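Local coordinates for protein C-domain type II peptide synthetase (Streptomyces globisporus, PDB 4ZNM) that is a free-standing condensation-domain protein of the peptide synthetase type, with a fold of the CoA-dependent acyltransferase clan, at residues P207-S212 and H343-S348; N182-L187 and E383-L388. One frame throughout, in Å; residues are numbered along the deposited sequence.

Both contacts lie off the centre of the one condensation-domain chain and are partly buried, yet they join different elements. Contact 1 sets the first turns of helix 207-219 against the linker between two short helices; apolar packing around Leu345 is its better shielded part, with a weak serine-histidine hydrogen bond beside it and an arginine-to-carbonyl bond at the exposed margin. Contact 2 lays the loop after helix 162-180 on the hairpin turn at edge strand 383-385 of the six-stranded sheet. No direct hydrogen bond crosses it, and waters and a sodium ion take up much of its polar chemistry. The two centres are about 41 Å apart, and along the chain contact 1 is nested inside the loop that contact 2 closes.

Contact 1: residues P207-S212 and H343-S348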
loop_
_atom_site.group_PDB
_atom_site.type_symbol
_atom_site.label_atom_id
_atom_site.label_comp_id
_atom_site.label_asym_id
_atom_site.label_seq_id
_atom_site.Cartn_x
_atom_site.Cartn_y
_atom_site.Cartn_z
ATOM N N PRO A 207 4.290 -29.324 -2.637
ATOM C CA PRO A 207 5.502 -29.721 -3.378
ATOM C C PRO A 207 6.081 -28.627 -4.275
ATOM O O PRO A 207 7.303 -28.559 -4.417
ATOM C CB PRO A 207 5.023 -30.907 -4.221
ATOM C CG PRO A 207 3.803 -31.408 -3.505
ATOM C CD PRO A 207 3.140 -30.181 -2.962
ATOM N N ARG A 208 5.234 -27.773 -4.851
ATOM C CA ARG A 208 5.722 -26.696 -5.721
ATOM C C ARG A 208 6.667 -25.753 -4.987
ATOM O O ARG A 208 7.402 -24.991 -5.610
ATOM C CB ARG A 208 4.560 -25.882 -6.306
ATOM C CG ARG A 208 3.791 -25.041 -5.290
ATOM C CD ARG A 208 3.124 -23.816 -5.922
ATOM N NE ARG A 208 4.066 -22.730 -6.204
ATOM C CZ ARG A 208 4.433 -21.791 -5.327
ATOM N NH1 ARG A 208 5.301 -20.849 -5.689
ATOM N NH2 ARG A 208 3.945 -21.790 -4.088
ATOM N N VAL A 209 6.625 -25.779 -3.662
ATOM C CA VAL A 209 7.401 -24.834 -2.887
ATOM C C VAL A 209 8.885 -25.114 -3.102
ATOM O O VAL A 209 9.664 -24.201 -3.348
ATOM C CB VAL A 209 7.024 -24.892 -1.403
ATOM C CG1 VAL A 209 8.024 -24.080 -0.555
ATOM C CG2 VAL A 209 5.590 -24.371 -1.219
ATOM N N ALA A 210 9.255 -26.384 -3.028
ATOM C CA ALA A 210 10.640 -26.777 -3.205
ATOM C C ALA A 210 11.102 -26.400 -4.609
ATOM O O ALA A 210 12.202 -25.890 -4.776
ATOM C CB ALA A 210 10.796 -28.253 -2.958
ATOM N N VAL A 211 10.248 -26.634 -5.606
ATOM C CA VAL A 211 10.512 -26.208 -6.977
ATOM C C VAL A 211 10.739 -24.676 -7.049
ATOM O O VAL A 211 11.665 -24.202 -7.714
ATOM C CB VAL A 211 9.362 -26.639 -7.909
ATOM C CG1 VAL A 211 9.590 -26.128 -9.317
ATOM C CG2 VAL A 211 9.226 -28.155 -7.942
ATOM N N SER A 212 9.911 -23.896 -6.357
ATOM C CA SER A 212 10.023 -22.453 -6.446
ATOM C C SER A 212 11.295 -21.965 -5.743
ATOM O O SER A 212 11.964 -21.044 -6.213
ATOM C CB SER A 212 8.787 -21.765 -5.837
ATOM O OG SER A 212 7.632 -21.960 -6.644
ATOM N N HIS A 343 6.274 -18.229 -9.445
ATOM C CA HIS A 343 7.021 -18.871 -8.367
ATOM C C HIS A 343 6.921 -18.125 -7.068
ATOM O O HIS A 343 7.756 -18.305 -6.180
ATOM C CB HIS A 343 8.487 -19.008 -8.746
ATOM C CG HIS A 343 8.714 -19.903 -9.920
ATOM N ND1 HIS A 343 8.631 -21.277 -9.831
ATOM C CD2 HIS A 343 9.033 -19.624 -11.206
ATOM C CE1 HIS A 343 8.898 -21.808 -11.016
ATOM N NE2 HIS A 343 9.152 -20.829 -11.865
ATOM N N GLU A 344 5.889 -17.304 -6.935
ATOM C CA GLU A 344 5.833 -16.418 -5.780
ATOM C C GLU A 344 5.880 -17.202 -4.473
ATOM O O GLU A 344 5.173 -18.196 -4.287
ATOM C CB GLU A 344 4.578 -15.537 -5.798
ATOM C CG GLU A 344 4.534 -14.620 -4.593
ATOM C CD GLU A 344 3.383 -13.584 -4.585
ATOM O OE1 GLU A 344 2.628 -13.514 -5.571
ATOM O OE2 GLU A 344 3.239 -12.858 -3.562
ATOM N N LEU A 345 6.688 -16.692 -3.548
ATOM C CA LEU A 345 6.734 -17.217 -2.184
ATOM C C LEU A 345 6.614 -16.129 -1.125
ATOM O O LEU A 345 7.084 -15.004 -1.334
ATOM C CB LEU A 345 8.053 -17.962 -1.959
ATOM C CG LEU A 345 8.319 -19.243 -2.766
ATOM C CD1 LEU A 345 9.717 -19.722 -2.457
ATOM C CD2 LEU A 345 7.291 -20.329 -2.439
ATOM N N PRO A 346 6.048 -16.477 0.038
ATOM C CA PRO A 346 6.108 -15.521 1.148
ATOM C C PRO A 346 7.553 -15.151 1.435
ATOM O O PRO A 346 8.382 -16.050 1.666
ATOM C CB PRO A 346 5.490 -16.280 2.329
ATOM C CG PRO A 346 4.958 -17.568 1.767
ATOM C CD PRO A 346 5.640 -17.820 0.487
ATOM N N PHE A 347 7.847 -13.853 1.441
ATOM C CA PHE A 347 9.223 -13.404 1.496
ATOM C C PHE A 347 9.981 -13.928 2.725
ATOM O O PHE A 347 11.162 -14.221 2.628
ATOM C CB PHE A 347 9.292 -11.873 1.462
ATOM C CG PHE A 347 10.691 -11.341 1.281
ATOM C CD1 PHE A 347 11.333 -10.687 2.299
ATOM C CD2 PHE A 347 11.362 -11.510 0.086
ATOM C CE1 PHE A 347 12.630 -10.187 2.134
ATOM C CE2 PHE A 347 12.646 -11.012 -0.082
ATOM C CZ PHE A 347 13.274 -10.357 0.946
ATOM N N SER A 348 9.314 -14.040 3.874
ATOM C CA SER A 348 9.987 -14.485 5.093
ATOM C C SER A 348 10.507 -15.926 4.948
ATOM O O SER A 348 11.483 -16.304 5.598
ATOM C CB SER A 348 9.048 -14.378 6.305
ATOM O OG SER A 348 8.004 -15.323 6.181
#
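Ser212 and Leu345 form the tight part of a contact in which the opening turns of helix 207-219, in the condensation domain, pack on the linker between helices 339-342 and 347-350. Ser212 CB rests on the branched end of Leu345, 4.0 Å from its CD2, and also lies 3.6 Å from His343 O. The same methyl group of Leu345 comes within 4.3 Å of Val209 CG1, so that this one methyl reaches two residues about a turn apart on the same side of the helix. Farther along, Lys213 and Trp216 touch Leu345 as well, and Trp216 NE1 is hydrogen-bonded to His343 O, which ties the linker backbone to this helix. Ser212 OG approaches the edge of the His343 imidazole in the ring plane and makes a weak hydrogen bond with ND1 at 3.4 Å; the ring itself is stacked with Phe215. The Glu344 carboxylate turns from the helix to Ser295 and Asn312.

The solvent side is looser and belongs to Arg208, an exposed and poorly ordered residue. Its CG stands between the backbone N and the carbonyl carbon (chi1 68°), and a bend at chi3 carries the guanidinium across to the linker, past Leu345 running the opposite way. There Glu344 O accepts from Arg208 NH1 at 3.0 Å, with the donor 46° out of the carbonyl plane.

Contact 2: residues N182-L187 and E383-L388; sequences NPVPPL and EQAGDL. With NA (sodium ion), chain D.
The type II' beta turn from Ala385 to Leu388 links strand 383-385, at one border of the six-stranded mixed sheet, to strand 388-392, and Asn182, Pro183 and Val184 of the loop after helix 162-180 lie against it. Ala385 and Leu388 close the turn with backbone hydrogen bonds in both directions. Gly386, with no side chain, exposes its CA to the loop: Asn182 CB comes to 3.9 Å from this CA, and Pro183 O meets it in a CH...O contact of 3.5 Å. Beside it, Val184 CG1 lies 3.5 Å from Gly386 N and also touches the Ala385 methyl group, while Val184 also touches Asn174 and Ala177 of helix 162-180.

Polar groups communicate across the contact through water. Water 3 accepts from Gly386 N and donates to Pro183 O, so it bridges the two backbones. The Asn182 amide is turned against the Asp387 carboxylate with their planes 45° apart, and its nitrogen gives its hydrogens to two waters. One of them, water 1, is 3.0 Å from Asn182 ND2 and also accepts from Asp387 N; the other, water 2, donates to Asp387 OD2 at 2.6 Å. The backbone sets Asn182 CB on Gly386; with CG anti to the carbonyl carbon (chi1 -62°) the amide is carried past the glycine, its nitrogen toward Asp387 and its oxygen to a sodium ion, which may polarise the amide and strengthen ND2 as a donor. Waters 4 and 5 also bind that sodium ion, and Asn182 OD1 coordinates it at 2.4 Å.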
loop_
_atom_site.group_PDB
_atom_site.type_symbol
_atom_site.label_atom_id
_atom_site.label_comp_id
_atom_site.label_asym_id
_atom_site.label_seq_id
_atom_site.Cartn_x
_atom_site.Cartn_y
_atom_site.Cartn_z
ATOM N N ASN A 182 -32.782 0.603 4.016
ATOM C CA ASN A 182 -32.665 0.926 2.601
ATOM C C ASN A 182 -32.197 -0.317 1.892
ATOM O O ASN A 182 -31.482 -1.122 2.477
ATOM C CB ASN A 182 -31.664 2.061 2.368
ATOM C CG ASN A 182 -32.083 3.351 3.039
ATOM O OD1 ASN A 182 -33.262 3.641 3.129
ATOM N ND2 ASN A 182 -31.106 4.133 3.507
ATOM N N PRO A 183 -32.525 -0.445 0.608
ATOM C CA PRO A 183 -32.215 -1.687 -0.094
ATOM C C PRO A 183 -30.737 -1.819 -0.430
ATOM O O PRO A 183 -30.100 -0.871 -0.935
ATOM C CB PRO A 183 -33.075 -1.584 -1.356
ATOM C CG PRO A 183 -33.109 -0.120 -1.640
ATOM C CD PRO A 183 -33.081 0.576 -0.298
ATOM N N VAL A 184 -30.195 -2.979 -0.060
ATOM C CA VAL A 184 -28.815 -3.370 -0.343
ATOM C C VAL A 184 -28.827 -4.876 -0.437
ATOM O O VAL A 184 -29.611 -5.521 0.215
ATOM C CB VAL A 184 -27.770 -2.921 0.743
ATOM C CG1 VAL A 184 -27.270 -1.470 0.519
ATOM C CG2 VAL A 184 -28.308 -3.107 2.130
ATOM N N PRO A 185 -27.925 -5.445 -1.226
ATOM C CA PRO A 185 -27.800 -6.901 -1.259
ATOM C C PRO A 185 -27.143 -7.433 -0.000
ATOM O O PRO A 185 -26.468 -6.660 0.715
ATOM C CB PRO A 185 -26.910 -7.138 -2.474
ATOM C CG PRO A 185 -26.004 -5.933 -2.460
ATOM C CD PRO A 185 -26.884 -4.783 -2.027
ATOM N N PRO A 186 -27.339 -8.727 0.293
ATOM C CA PRO A 186 -26.637 -9.289 1.454
ATOM C C PRO A 186 -25.135 -9.277 1.246
ATOM O O PRO A 186 -24.669 -9.385 0.106
ATOM C CB PRO A 186 -27.154 -10.726 1.527
ATOM C CG PRO A 186 -27.575 -11.044 0.128
ATOM C CD PRO A 186 -28.155 -9.742 -0.399
ATOM N N LEU A 187 -24.395 -9.148 2.337
ATOM C CA LEU A 187 -22.953 -9.295 2.290
ATOM C C LEU A 187 -22.640 -10.775 2.320
ATOM O O LEU A 187 -23.294 -11.519 3.038
ATOM C CB LEU A 187 -22.278 -8.587 3.475
ATOM C CG LEU A 187 -22.431 -7.066 3.548
ATOM C CD1 LEU A 187 -21.772 -6.538 4.820
ATOM C CD2 LEU A 187 -21.821 -6.412 2.318
ATOM N N GLU A 383 -19.959 4.528 -6.389
ATOM C CA GLU A 383 -20.717 3.345 -5.997
ATOM C C GLU A 383 -21.893 3.770 -5.127
ATOM O O GLU A 383 -21.906 4.881 -4.626
ATOM C CB GLU A 383 -19.827 2.374 -5.233
ATOM C CG GLU A 383 -18.411 2.300 -5.770
ATOM C CD GLU A 383 -17.892 0.889 -5.812
ATOM O OE1 GLU A 383 -18.438 0.103 -6.618
ATOM O OE2 GLU A 383 -16.948 0.576 -5.044
ATOM N N GLN A 384 -22.865 2.883 -4.933
ATOM C CA GLN A 384 -24.029 3.210 -4.134
ATOM C C GLN A 384 -24.350 2.131 -3.130
ATOM O O GLN A 384 -24.265 0.929 -3.432
ATOM C CB GLN A 384 -25.228 3.447 -5.053
ATOM C CG GLN A 384 -26.480 3.912 -4.324
ATOM C CD GLN A 384 -27.636 4.109 -5.258
ATOM O OE1 GLN A 384 -28.062 3.179 -5.944
ATOM N NE2 GLN A 384 -28.135 5.337 -5.313
ATOM N N ALA A 385 -24.696 2.566 -1.919
ATOM C CA ALA A 385 -25.216 1.670 -0.894
ATOM C C ALA A 385 -26.469 2.330 -0.340
ATOM O O ALA A 385 -26.420 3.354 0.355
ATOM C CB ALA A 385 -24.180 1.392 0.209
ATOM N N GLY A 386 -27.616 1.763 -0.696
ATOM C CA GLY A 386 -28.880 2.327 -0.282
ATOM C C GLY A 386 -29.058 3.730 -0.819
ATOM O O GLY A 386 -29.026 3.934 -2.034
ATOM N N ASP A 387 -29.235 4.696 0.079
ATOM C CA ASP A 387 -29.410 6.076 -0.340
ATOM C C ASP A 387 -28.109 6.877 -0.297
ATOM O O ASP A 387 -28.143 8.071 -0.503
ATOM C CB ASP A 387 -30.489 6.762 0.512
ATOM C CG ASP A 387 -30.045 7.107 1.917
ATOM O OD1 ASP A 387 -28.949 6.696 2.381
ATOM O OD2 ASP A 387 -30.845 7.806 2.589
ATOM N N LEU A 388 -26.978 6.218 -0.009
ATOM C CA LEU A 388 -25.667 6.872 -0.075
ATOM C C LEU A 388 -24.841 6.462 -1.301
ATOM O O LEU A 388 -24.690 5.279 -1.589
ATOM C CB LEU A 388 -24.857 6.561 1.150
ATOM C CG LEU A 388 -25.007 7.448 2.356
ATOM C CD1 LEU A 388 -24.040 6.902 3.378
ATOM C CD2 LEU A 388 -24.727 8.933 2.039
HETATM NA NA NA D . -34.969 5.186 3.614
HETATM O O HOH W 1 -28.141 4.160 2.905
HETATM O O HOH W 2 -31.589 6.795 4.888
HETATM O O HOH W 3 -27.492 -0.503 -2.719
HETATM O O HOH W 4 -36.245 3.293 2.920
HETATM O O HOH W 5 -35.723 3.991 5.614
#